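Local coordinates for aspartate-semialdehyde dehydrogenase (Thermus thermophilus, PDB 2YV3), which probably catalyses the NADPH-dependent reductive dephosphorylation of L-aspartyl-4-phosphate to L-aspartate-semialdehyde, a shared step of lysine, methionine and threonine biosynthesis, at residues Val146-Tyr151 with Ile225-Val230; Phe189-His194 with Arg231-Arg236; Ala237-Val242 with Asp304-Gly309; Gly264-Asp269 with Asp287-Arg292. All coordinates share one frame; numbering follows the deposited sequence.

Contact 1. Residues Val146-Tyr151 with Ile225-Val230; sequences VIVATY and ISATAV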
loop_
_atom_site.group_PDB
_atom_site.type_symbol
_atom_site.label_atom_id
_atom_site.label_comp_id
_atom_site.label_asym_id
_atom_site.label_seq_id
_atom_site.Cartn_x
_atom_site.Cartn_y
_atom_site.Cartn_z
ATOM N N VAL A 146 9.082 14.428 -3.691
ATOM C CA VAL A 146 8.712 13.197 -2.971
ATOM C C VAL A 146 7.355 12.641 -3.412
ATOM O O VAL A 146 6.375 13.368 -3.530
ATOM C CB VAL A 146 8.657 13.391 -1.443
ATOM C CG1 VAL A 146 8.508 12.027 -0.757
ATOM C CG2 VAL A 146 9.929 14.106 -0.947
ATOM N N ILE A 147 7.312 11.334 -3.637
ATOM C CA ILE A 147 6.102 10.654 -4.078
ATOM C C ILE A 147 5.766 9.494 -3.149
ATOM O O ILE A 147 6.252 8.382 -3.350
ATOM C CB ILE A 147 6.305 10.113 -5.502
ATOM C CG1 ILE A 147 6.791 11.255 -6.394
ATOM C CG2 ILE A 147 5.011 9.507 -6.033
ATOM C CD1 ILE A 147 7.155 10.842 -7.789
ATOM N N VAL A 148 4.929 9.729 -2.147
ATOM C CA VAL A 148 4.611 8.651 -1.225
ATOM C C VAL A 148 3.268 7.954 -1.417
ATOM O O VAL A 148 2.288 8.553 -1.839
ATOM C CB VAL A 148 4.741 9.121 0.266
ATOM C CG1 VAL A 148 5.056 10.627 0.326
ATOM C CG2 VAL A 148 3.466 8.806 1.046
ATOM N N ALA A 149 3.263 6.661 -1.119
ATOM C CA ALA A 149 2.083 5.807 -1.185
ATOM C C ALA A 149 2.011 5.264 0.231
ATOM O O ALA A 149 2.911 4.578 0.718
ATOM C CB ALA A 149 2.275 4.683 -2.170
ATOM N N THR A 150 0.916 5.618 0.880
ATOM C CA THR A 150 0.632 5.282 2.258
ATOM C C THR A 150 -0.122 3.977 2.403
ATOM O O THR A 150 -0.967 3.645 1.586
ATOM C CB THR A 150 -0.177 6.456 2.881
ATOM O OG1 THR A 150 0.683 7.264 3.692
ATOM C CG2 THR A 150 -1.348 5.959 3.667
ATOM N N TYR A 151 0.224 3.244 3.451
ATOM C CA TYR A 151 -0.385 1.966 3.820
ATOM C C TYR A 151 -0.823 2.251 5.267
ATOM O O TYR A 151 -0.252 1.722 6.215
ATOM C CB TYR A 151 0.669 0.835 3.803
ATOM C CG TYR A 151 1.271 0.519 2.435
ATOM C CD1 TYR A 151 0.887 -0.615 1.725
ATOM C CD2 TYR A 151 2.169 1.385 1.835
ATOM C CE1 TYR A 151 1.377 -0.863 0.452
ATOM C CE2 TYR A 151 2.665 1.147 0.570
ATOM C CZ TYR A 151 2.271 0.035 -0.123
ATOM O OH TYR A 151 2.738 -0.188 -1.397
ATOM N N ILE A 225 5.727 17.629 -3.508
ATOM C CA ILE A 225 5.310 16.408 -2.852
ATOM C C ILE A 225 3.946 15.917 -3.324
ATOM O O ILE A 225 2.979 16.681 -3.358
ATOM C CB ILE A 225 5.247 16.590 -1.323
ATOM C CG1 ILE A 225 6.448 17.373 -0.827
ATOM C CG2 ILE A 225 5.245 15.238 -0.639
ATOM C CD1 ILE A 225 6.357 17.711 0.661
ATOM N N SER A 226 3.891 14.636 -3.688
ATOM C CA SER A 226 2.663 13.966 -4.129
ATOM C C SER A 226 2.504 12.810 -3.156
ATOM O O SER A 226 3.499 12.263 -2.690
ATOM C CB SER A 226 2.826 13.422 -5.551
ATOM O OG SER A 226 1.734 12.610 -5.959
ATOM N N ALA A 227 1.268 12.441 -2.837
ATOM C CA ALA A 227 1.030 11.332 -1.905
ATOM C C ALA A 227 -0.368 10.745 -2.041
ATOM O O ALA A 227 -1.332 11.479 -2.261
ATOM C CB ALA A 227 1.248 11.803 -0.471
ATOM N N THR A 228 -0.468 9.422 -1.918
ATOM C CA THR A 228 -1.751 8.728 -1.997
ATOM C C THR A 228 -1.973 8.042 -0.666
ATOM O O THR A 228 -1.321 7.045 -0.381
ATOM C CB THR A 228 -1.781 7.606 -3.071
ATOM O OG1 THR A 228 -1.463 8.143 -4.355
ATOM C CG2 THR A 228 -3.194 6.954 -3.124
ATOM N N ALA A 229 -2.894 8.555 0.139
ATOM C CA ALA A 229 -3.170 7.959 1.431
ATOM C C ALA A 229 -4.090 6.759 1.273
ATOM O O ALA A 229 -5.207 6.890 0.773
ATOM C CB ALA A 229 -3.812 8.998 2.373
ATOM N N VAL A 230 -3.630 5.581 1.678
ATOM C CA VAL A 230 -4.490 4.412 1.571
ATOM C C VAL A 230 -4.615 3.712 2.908
ATOM O O VAL A 230 -3.630 3.534 3.618
ATOM C CB VAL A 230 -4.003 3.441 0.505
ATOM C CG1 VAL A 230 -5.036 2.309 0.332
ATOM C CG2 VAL A 230 -3.788 4.193 -0.806
#
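Val146-Tyr151 and Ile225-Val230 run side by side as parallel neighbours, their strand axes 4.6 Å apart at closest approach and 12° from parallel, with Val146 opposite Ile225 and Ala149 opposite Thr228. Four backbone hydrogen bonds hold this register. Ser226 N gives the straightest, 2.8 Å to Val146 O with 171° at the hydrogen, and Thr150 N closes the series on Thr228 O at 2.9 Å. Between them Val148 is gripped twice, its N bonded to Ser226 O and its O taking the N-H of Thr228. Beyond Thr228 the regular pairing lapses, and Val230 N reaches Thr150 O through a weak, bent bond.

On one face, Ile225 CG2 lies 4.0 Å from Val146 CB; chi1 of -43° sets this methyl opposite the backbone N and CG1 beside it. The side chain also packs on helix 205-219. Two residues on, Val148 CG2 meets Ala227 CB at 4.0 Å, and helix 125-141 covers Val146, Val148 and Thr150. Thr150 reaches across with its methyl, CG2 lying 3.5 Å from Ala229 CA, while OG1 turns to a weak bond with Gln152, a probable substrate-binding residue. The other face, with Ile147, Ala149, Ser226 and Thr228, is pressed against the second subunit: Thr228 OG1 bonds Arg294 of that subunit and Tyr151 OH bonds its Thr150 O. Most backbone polarity of the paired residues is thus met between the strands, whereas Thr150 O also takes the Tyr151 hydroxyl of the second subunit, and the polar ends of Tyr151 and Thr228 find partners there.

Contact 2. Residues Phe189-His194 with Arg231-Arg236; sequences FNVIPH and RVPTLR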
loop_
_atom_site.group_PDB
_atom_site.type_symbol
_atom_site.label_atom_id
_atom_site.label_comp_id
_atom_site.label_asym_id
_atom_site.label_seq_id
_atom_site.Cartn_x
_atom_site.Cartn_y
_atom_site.Cartn_z
ATOM N N PHE A 189 -10.003 -7.224 4.839
ATOM C CA PHE A 189 -9.501 -7.757 3.572
ATOM C C PHE A 189 -9.729 -6.813 2.408
ATOM O O PHE A 189 -10.268 -7.185 1.372
ATOM C CB PHE A 189 -10.147 -9.111 3.308
ATOM C CG PHE A 189 -9.633 -10.184 4.203
ATOM C CD1 PHE A 189 -8.337 -10.661 4.046
ATOM C CD2 PHE A 189 -10.408 -10.677 5.236
ATOM C CE1 PHE A 189 -7.824 -11.617 4.912
ATOM C CE2 PHE A 189 -9.902 -11.635 6.109
ATOM C CZ PHE A 189 -8.606 -12.104 5.946
ATOM N N ASN A 190 -9.291 -5.581 2.564
ATOM C CA ASN A 190 -9.518 -4.623 1.507
ATOM C C ASN A 190 -8.731 -3.345 1.743
ATOM O O ASN A 190 -8.166 -3.145 2.817
ATOM C CB ASN A 190 -11.010 -4.318 1.467
ATOM C CG ASN A 190 -11.367 -3.296 0.428
ATOM O OD1 ASN A 190 -10.960 -3.404 -0.722
ATOM N ND2 ASN A 190 -12.149 -2.295 0.825
ATOM N N VAL A 191 -8.669 -2.473 0.750
ATOM C CA VAL A 191 -7.970 -1.227 0.979
ATOM C C VAL A 191 -8.855 -0.112 0.454
ATOM O O VAL A 191 -9.554 -0.293 -0.543
ATOM C CB VAL A 191 -6.544 -1.230 0.327
ATOM C CG1 VAL A 191 -5.714 -2.330 0.956
ATOM C CG2 VAL A 191 -6.620 -1.401 -1.198
ATOM N N ILE A 192 -8.836 1.026 1.142
ATOM C CA ILE A 192 -9.675 2.177 0.790
ATOM C C ILE A 192 -8.774 3.317 0.367
ATOM O O ILE A 192 -8.139 3.929 1.209
ATOM C CB ILE A 192 -10.501 2.656 2.030
ATOM C CG1 ILE A 192 -11.173 1.468 2.704
ATOM C CG2 ILE A 192 -11.604 3.605 1.612
ATOM C CD1 ILE A 192 -11.366 1.657 4.146
ATOM N N PRO A 193 -8.698 3.620 -0.940
ATOM C CA PRO A 193 -7.833 4.724 -1.373
ATOM C C PRO A 193 -8.509 6.041 -0.974
ATOM O O PRO A 193 -8.643 6.971 -1.758
ATOM C CB PRO A 193 -7.763 4.516 -2.877
ATOM C CG PRO A 193 -9.126 4.008 -3.178
ATOM C CD PRO A 193 -9.381 3.012 -2.094
ATOM N N HIS A 194 -8.926 6.100 0.278
ATOM C CA HIS A 194 -9.616 7.260 0.779
ATOM C C HIS A 194 -9.402 7.421 2.283
ATOM O O HIS A 194 -9.959 6.679 3.079
ATOM C CB HIS A 194 -11.104 7.097 0.448
ATOM C CG HIS A 194 -11.958 8.261 0.843
ATOM N ND1 HIS A 194 -13.303 8.324 0.545
ATOM C CD2 HIS A 194 -11.676 9.386 1.542
ATOM C CE1 HIS A 194 -13.812 9.434 1.048
ATOM N NE2 HIS A 194 -12.845 10.097 1.657
ATOM N N ARG A 231 -5.851 3.360 3.249
ATOM C CA ARG A 231 -6.197 2.703 4.503
ATOM C C ARG A 231 -6.046 1.202 4.259
ATOM O O ARG A 231 -6.378 0.738 3.176
ATOM C CB ARG A 231 -7.656 3.060 4.858
ATOM C CG ARG A 231 -8.223 2.472 6.153
ATOM C CD ARG A 231 -7.636 3.111 7.417
ATOM N NE ARG A 231 -8.257 4.369 7.824
ATOM C CZ ARG A 231 -7.573 5.367 8.388
ATOM N NH1 ARG A 231 -6.267 5.235 8.583
ATOM N NH2 ARG A 231 -8.174 6.488 8.780
ATOM N N VAL A 232 -5.545 0.442 5.230
ATOM C CA VAL A 232 -5.390 -1.003 5.035
ATOM C C VAL A 232 -5.646 -1.776 6.314
ATOM O O VAL A 232 -5.655 -1.211 7.400
ATOM C CB VAL A 232 -3.987 -1.376 4.525
ATOM C CG1 VAL A 232 -3.654 -0.555 3.280
ATOM C CG2 VAL A 232 -2.947 -1.168 5.638
ATOM N N PRO A 233 -5.849 -3.091 6.200
ATOM C CA PRO A 233 -6.116 -3.914 7.384
ATOM C C PRO A 233 -4.934 -4.118 8.319
ATOM O O PRO A 233 -4.275 -5.153 8.305
ATOM C CB PRO A 233 -6.626 -5.228 6.786
ATOM C CG PRO A 233 -7.158 -4.818 5.471
ATOM C CD PRO A 233 -6.102 -3.863 4.981
ATOM N N THR A 234 -4.679 -3.113 9.142
ATOM C CA THR A 234 -3.600 -3.174 10.102
ATOM C C THR A 234 -4.013 -2.433 11.368
ATOM O O THR A 234 -4.686 -1.419 11.308
ATOM C CB THR A 234 -2.323 -2.599 9.497
ATOM O OG1 THR A 234 -2.007 -3.347 8.323
ATOM C CG2 THR A 234 -1.163 -2.758 10.439
ATOM N N LEU A 235 -3.638 -2.976 12.516
ATOM C CA LEU A 235 -3.983 -2.380 13.790
ATOM C C LEU A 235 -3.448 -0.972 13.979
ATOM O O LEU A 235 -4.132 -0.010 13.675
ATOM C CB LEU A 235 -3.483 -3.244 14.954
ATOM C CG LEU A 235 -4.230 -4.498 15.402
ATOM C CD1 LEU A 235 -5.728 -4.198 15.391
ATOM C CD2 LEU A 235 -3.905 -5.662 14.517
ATOM N N ARG A 236 -2.211 -0.857 14.460
ATOM C CA ARG A 236 -1.626 0.450 14.762
ATOM C C ARG A 236 -0.396 0.991 14.029
ATOM O O ARG A 236 0.083 2.058 14.408
ATOM C CB ARG A 236 -1.362 0.522 16.278
ATOM C CG ARG A 236 -0.932 -0.810 16.920
ATOM C CD ARG A 236 -0.818 -0.674 18.431
ATOM N NE ARG A 236 0.179 0.323 18.812
ATOM C CZ ARG A 236 0.215 0.944 19.987
ATOM N NH1 ARG A 236 -0.700 0.685 20.918
ATOM N NH2 ARG A 236 1.173 1.819 20.232
#
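Ile192 and Arg231 exchange two backbone hydrogen bonds, Arg231 N to Ile192 O at 3.1 Å and Ile192 N to Arg231 O at 3.2 Å. The first is almost straight, 178° at the hydrogen, yet its donor stands above the carbonyl plane. Their side chains lie alongside each other, pointing the same way, with Ile192 CD1 3.8 Å from Arg231 CG. Arg231 starts toward the loop with CG opposite its backbone N (chi1 -180°), then bends at chi2 and chi3, which carries the guanidinium away from Ile192. Next along, Val191 and Val232 also stand side by side, CG1 to CG1 at 3.6 Å, and the ring of Pro233 lies against the Asn190 carbonyl, CD 3.1 Å from Asn190 O.

The pairing is a single antiparallel bridge between two loops, the touching parts running 172° apart, and Pro233 centres an inverse gamma turn. It fixes the backbone of Arg231, a probable substrate-binding residue whose side chain comes within about 4 Å of that of Gln152, another probable substrate-binding residue.

Further out, Leu187 and Ile195 pack on Arg231, and Val232 is tied to Gln152 by backbone hydrogen bonding. The second subunit also holds the 189-194 loop: Asn190 OD1 accepts from Leu280 N of that subunit, and His194 ND1 is hydrogen-bonded to its Tyr276 OH.

Contact 3. Residues Ala237-Val242 with Asp304-Gly309; sequences AHAEAV and DFFVVG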
loop_
_atom_site.group_PDB
_atom_site.type_symbol
_atom_site.label_atom_id
_atom_site.label_comp_id
_atom_site.label_asym_id
_atom_site.label_seq_id
_atom_site.Cartn_x
_atom_site.Cartn_y
_atom_site.Cartn_z
ATOM N N ALA A 237 0.096 0.321 12.983
ATOM C CA ALA A 237 1.302 0.806 12.284
ATOM C C ALA A 237 1.161 1.392 10.865
ATOM O O ALA A 237 0.603 0.765 9.960
ATOM C CB ALA A 237 2.349 -0.306 12.266
ATOM N N HIS A 238 1.696 2.586 10.652
ATOM C CA HIS A 238 1.618 3.207 9.327
ATOM C C HIS A 238 2.775 2.851 8.396
ATOM O O HIS A 238 3.927 2.977 8.768
ATOM C CB HIS A 238 1.577 4.731 9.436
ATOM C CG HIS A 238 0.222 5.296 9.729
ATOM N ND1 HIS A 238 0.006 6.647 9.900
ATOM C CD2 HIS A 238 -0.981 4.700 9.893
ATOM C CE1 HIS A 238 -1.270 6.860 10.159
ATOM N NE2 HIS A 238 -1.892 5.694 10.162
ATOM N N ALA A 239 2.463 2.424 7.176
ATOM C CA ALA A 239 3.496 2.106 6.192
ATOM C C ALA A 239 3.460 3.124 5.046
ATOM O O ALA A 239 2.404 3.637 4.692
ATOM C CB ALA A 239 3.279 0.718 5.648
ATOM N N GLU A 240 4.611 3.439 4.472
ATOM C CA GLU A 240 4.614 4.379 3.357
ATOM C C GLU A 240 5.806 4.252 2.408
ATOM O O GLU A 240 6.917 4.654 2.738
ATOM C CB GLU A 240 4.485 5.830 3.869
ATOM C CG GLU A 240 5.120 6.099 5.231
ATOM C CD GLU A 240 5.130 7.583 5.600
ATOM O OE1 GLU A 240 5.788 8.381 4.888
ATOM O OE2 GLU A 240 4.483 7.943 6.605
ATOM N N ALA A 241 5.564 3.679 1.233
ATOM C CA ALA A 241 6.618 3.522 0.243
ATOM C C ALA A 241 6.981 4.914 -0.236
ATOM O O ALA A 241 6.168 5.601 -0.854
ATOM C CB ALA A 241 6.127 2.670 -0.927
ATOM N N VAL A 242 8.211 5.325 0.047
ATOM C CA VAL A 242 8.670 6.656 -0.314
ATOM C C VAL A 242 9.617 6.691 -1.514
ATOM O O VAL A 242 10.264 5.704 -1.843
ATOM C CB VAL A 242 9.338 7.318 0.910
ATOM C CG1 VAL A 242 9.765 8.748 0.586
ATOM C CG2 VAL A 242 8.373 7.296 2.081
ATOM N N ASP A 304 14.424 4.954 -3.490
ATOM C CA ASP A 304 13.150 4.359 -3.129
ATOM C C ASP A 304 13.298 3.657 -1.779
ATOM O O ASP A 304 13.952 2.625 -1.695
ATOM C CB ASP A 304 12.714 3.337 -4.172
ATOM C CG ASP A 304 12.349 3.975 -5.502
ATOM O OD1 ASP A 304 13.269 4.499 -6.158
ATOM O OD2 ASP A 304 11.146 3.952 -5.893
ATOM N N PHE A 305 12.728 4.218 -0.718
ATOM C CA PHE A 305 12.799 3.556 0.574
ATOM C C PHE A 305 11.398 3.268 1.075
ATOM O O PHE A 305 10.431 3.724 0.488
ATOM C CB PHE A 305 13.578 4.374 1.616
ATOM C CG PHE A 305 13.367 5.862 1.526
ATOM C CD1 PHE A 305 14.011 6.612 0.533
ATOM C CD2 PHE A 305 12.570 6.525 2.459
ATOM C CE1 PHE A 305 13.875 7.991 0.473
ATOM C CE2 PHE A 305 12.424 7.913 2.408
ATOM C CZ PHE A 305 13.085 8.645 1.405
ATOM N N PHE A 306 11.312 2.473 2.143
ATOM C CA PHE A 306 10.050 2.081 2.771
ATOM C C PHE A 306 10.191 2.481 4.233
ATOM O O PHE A 306 11.270 2.423 4.791
ATOM C CB PHE A 306 9.847 0.562 2.661
ATOM C CG PHE A 306 8.443 0.106 2.956
ATOM C CD1 PHE A 306 7.401 0.417 2.089
ATOM C CD2 PHE A 306 8.160 -0.617 4.106
ATOM C CE1 PHE A 306 6.094 0.020 2.361
ATOM C CE2 PHE A 306 6.846 -1.026 4.394
ATOM C CZ PHE A 306 5.812 -0.699 3.510
ATOM N N VAL A 307 9.104 2.876 4.866
ATOM C CA VAL A 307 9.202 3.307 6.247
ATOM C C VAL A 307 8.032 2.874 7.096
ATOM O O VAL A 307 6.899 2.813 6.636
ATOM C CB VAL A 307 9.309 4.849 6.325
ATOM C CG1 VAL A 307 9.725 5.272 7.716
ATOM C CG2 VAL A 307 10.313 5.365 5.276
ATOM N N VAL A 308 8.297 2.567 8.348
ATOM C CA VAL A 308 7.216 2.182 9.217
ATOM C C VAL A 308 7.430 2.842 10.573
ATOM O O VAL A 308 8.552 2.972 11.044
ATOM C CB VAL A 308 7.140 0.637 9.339
ATOM C CG1 VAL A 308 5.746 0.195 9.751
ATOM C CG2 VAL A 308 7.477 0.013 8.007
ATOM N N GLY A 309 6.346 3.290 11.184
ATOM C CA GLY A 309 6.438 3.917 12.488
ATOM C C GLY A 309 5.132 3.655 13.183
ATOM O O GLY A 309 4.109 3.574 12.521
#
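Two antiparallel strands in the middle of the five-stranded dimerisation-domain sheet meet here, one bearing His238, the probable proton acceptor of the active site. Their axes approach to 4.7 Å at 166°. At the active-site end His238 N donates to Gly309 O at 3.2 Å, nearly in line with the carbonyl; at the far end Val242 N bonds Phe305 O at 2.8 Å.

Val242 makes the main side-chain contact. Its CB lies over one face of the Phe305 ring, 3.9 Å from the centroid and 30° off the normal, in a CH-pi contact, and CG1 bears on CE2 and CZ. Phe305 has CG between its backbone N and carbonyl carbon (chi1 37°), which swings the ring in toward Val242, while Val307 CG2 meets its edge. A serine in place of Phe305 would probably leave Val242 without its aromatic cover and open a gap beneath helix 125-141. On the opposite face Phe306 spans two alanines, CZ 3.6 Å from Ala239 CB and CD1 4.0 Å from Ala241 CB.

Helix 125-141 packs on the His238, Glu240, Val242 and Phe305 side, bringing Cys125 to His238; strands 143-151 and 288-295 flank the pair, and the second subunit covers Ala239, Ala241 and Phe306.

Contact 4. Residues Gly264-Asp269 with Asp287-Arg292; sequences GVEVVD and DVEVGR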
loop_
_atom_site.group_PDB
_atom_site.type_symbol
_atom_site.label_atom_id
_atom_site.label_comp_id
_atom_site.label_asym_id
_atom_site.label_seq_id
_atom_site.Cartn_x
_atom_site.Cartn_y
_atom_site.Cartn_z
ATOM N N GLY A 264 16.183 8.364 16.854
ATOM C CA GLY A 264 14.876 7.757 16.721
ATOM C C GLY A 264 14.514 7.248 15.339
ATOM O O GLY A 264 13.371 7.438 14.895
ATOM N N VAL A 265 15.455 6.593 14.663
ATOM C CA VAL A 265 15.188 6.078 13.327
ATOM C C VAL A 265 15.945 4.782 13.040
ATOM O O VAL A 265 16.886 4.742 12.241
ATOM C CB VAL A 265 15.543 7.137 12.261
ATOM C CG1 VAL A 265 16.966 7.562 12.439
ATOM C CG2 VAL A 265 15.313 6.589 10.852
ATOM N N GLU A 266 15.519 3.712 13.694
ATOM C CA GLU A 266 16.153 2.419 13.508
ATOM C C GLU A 266 16.261 2.091 12.031
ATOM O O GLU A 266 15.273 2.084 11.312
ATOM C CB GLU A 266 15.342 1.331 14.219
ATOM C CG GLU A 266 15.910 -0.071 14.100
ATOM C CD GLU A 266 15.149 -1.069 14.958
ATOM O OE1 GLU A 266 13.955 -1.322 14.674
ATOM O OE2 GLU A 266 15.744 -1.596 15.925
ATOM N N VAL A 267 17.474 1.862 11.564
ATOM C CA VAL A 267 17.661 1.486 10.180
ATOM C C VAL A 267 17.469 -0.018 10.200
ATOM O O VAL A 267 18.025 -0.709 11.045
ATOM C CB VAL A 267 19.080 1.859 9.655
ATOM C CG1 VAL A 267 19.594 0.800 8.684
ATOM C CG2 VAL A 267 19.018 3.186 8.932
ATOM N N VAL A 268 16.645 -0.504 9.286
ATOM C CA VAL A 268 16.333 -1.920 9.156
ATOM C C VAL A 268 16.419 -2.216 7.655
ATOM O O VAL A 268 15.452 -2.010 6.915
ATOM C CB VAL A 268 14.911 -2.195 9.696
ATOM C CG1 VAL A 268 14.409 -3.537 9.230
ATOM C CG2 VAL A 268 14.939 -2.138 11.203
ATOM N N ASP A 269 17.579 -2.699 7.208
ATOM C CA ASP A 269 17.772 -2.942 5.787
ATOM C C ASP A 269 18.657 -4.126 5.426
ATOM O O ASP A 269 19.867 -3.975 5.294
ATOM C CB ASP A 269 18.350 -1.678 5.141
ATOM C CG ASP A 269 17.915 -1.505 3.709
ATOM O OD1 ASP A 269 18.208 -2.385 2.881
ATOM O OD2 ASP A 269 17.280 -0.476 3.403
ATOM N N ASP A 287 10.880 3.948 17.937
ATOM C CA ASP A 287 11.534 4.249 16.680
ATOM C C ASP A 287 10.673 4.001 15.463
ATOM O O ASP A 287 9.546 3.489 15.530
ATOM C CB ASP A 287 12.816 3.442 16.512
ATOM C CG ASP A 287 13.968 4.046 17.244
ATOM O OD1 ASP A 287 13.770 5.118 17.843
ATOM O OD2 ASP A 287 15.065 3.448 17.211
ATOM N N VAL A 288 11.245 4.373 14.336
ATOM C CA VAL A 288 10.618 4.200 13.059
ATOM C C VAL A 288 11.640 3.348 12.362
ATOM O O VAL A 288 12.840 3.592 12.486
ATOM C CB VAL A 288 10.479 5.561 12.324
ATOM C CG1 VAL A 288 11.783 6.353 12.432
ATOM C CG2 VAL A 288 10.147 5.341 10.865
ATOM N N GLU A 289 11.196 2.331 11.653
ATOM C CA GLU A 289 12.146 1.516 10.929
ATOM C C GLU A 289 12.177 2.041 9.516
ATOM O O GLU A 289 11.189 2.595 9.049
ATOM C CB GLU A 289 11.729 0.047 10.968
ATOM C CG GLU A 289 12.086 -0.631 12.298
ATOM C CD GLU A 289 11.303 -1.912 12.537
ATOM O OE1 GLU A 289 11.526 -2.575 13.567
ATOM O OE2 GLU A 289 10.452 -2.251 11.691
ATOM N N VAL A 290 13.321 1.913 8.853
ATOM C CA VAL A 290 13.471 2.361 7.464
ATOM C C VAL A 290 14.307 1.355 6.653
ATOM O O VAL A 290 15.427 1.005 7.017
ATOM C CB VAL A 290 14.128 3.762 7.399
ATOM C CG1 VAL A 290 14.258 4.209 5.939
ATOM C CG2 VAL A 290 13.291 4.763 8.190
ATOM N N GLY A 291 13.749 0.892 5.547
ATOM C CA GLY A 291 14.444 -0.078 4.737
ATOM C C GLY A 291 14.192 0.072 3.259
ATOM O O GLY A 291 13.648 1.078 2.788
ATOM N N ARG A 292 14.621 -0.945 2.523
ATOM C CA ARG A 292 14.490 -1.000 1.076
ATOM C C ARG A 292 15.155 0.158 0.356
ATOM O O ARG A 292 14.810 0.484 -0.785
ATOM C CB ARG A 292 13.023 -1.106 0.690
ATOM C CG ARG A 292 12.426 -2.401 1.138
ATOM C CD ARG A 292 13.152 -3.566 0.512
ATOM N NE ARG A 292 12.217 -4.328 -0.306
ATOM C CZ ARG A 292 11.811 -3.962 -1.512
ATOM N NH1 ARG A 292 12.280 -2.856 -2.057
ATOM N NH2 ARG A 292 10.884 -4.672 -2.142
#
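This is an edge contact, in which the irregular segment Gly264-Asp269 runs beside strand 288-295, an edge strand of the dimerisation-domain sheet within this chain, the two directions 25° apart. The evidence for pairing is confined to one bridge, Val267 with Val290: Val268 N donates to Val290 O at 3.0 Å from above the carbonyl plane, and Val290 N returns a weak, bent bond to Glu266 O.

Val265 points away from the strand overall, yet its side chain touches it. Chi1 of 56° puts CG2 opposite the backbone N, bringing that methyl to 3.8 Å from Val290 CG2, while CB lies equally far from Val288 CG1. On the other side Glu266 and Glu289 stand alongside each other with carboxylates nearly coplanar (27°), OE1 to OE1 at 2.9 Å. Lys285 forms salt bridges with both, which probably offsets the like charges. Val268 CG2 leans across the stem of Glu289, 3.4 Å from its CG.

At the start Asp287 lays its carboxylate against the backbone, OD1 by Gly264 CA and OD2 3.7 Å from Glu266 CB. An alanine replacing Asp287 would lack the carboxylate that lies against Gly264 and Glu266 and would probably open a gap there. At the far end Asp269 OD2 turns to a hydrogen bond with Ile293 N.

Val288 and Val290 continue onto helix 125-141 and Val307, so the arrangement is that of an irregular segment flanking the border strand of an alpha/beta sheet, with valines buried toward the helix and acidic groups on the other side.

Overall arrangement
All four contacts belong to the dimerisation domain, and contacts 1, 3 and 4 follow one another across its mixed sheet, in the strand order 224-228, 143-151, 237-246, 302-310, 288-295. Contacts 1 and 3 have centres 10 Å apart and probably share backbone bonds such as Ala149 N to Ala241 O; contacts 3 and 4, 9 Å apart, are joined similarly. Contact 2, 14 Å from contacts 1 and 3, joins the connection between strands 224-228 and 237-246 to the loop between helices 159-173 and 205-219. Along the chain, contacts 1 and 2 alternate their segments, whereas contact 4 falls wholly between the two strands of contact 3. Probable substrate-binding Arg231 thus sits in the connecting loop and probable catalytic His238 on the strand that follows, in a sheet that also faces the second subunit.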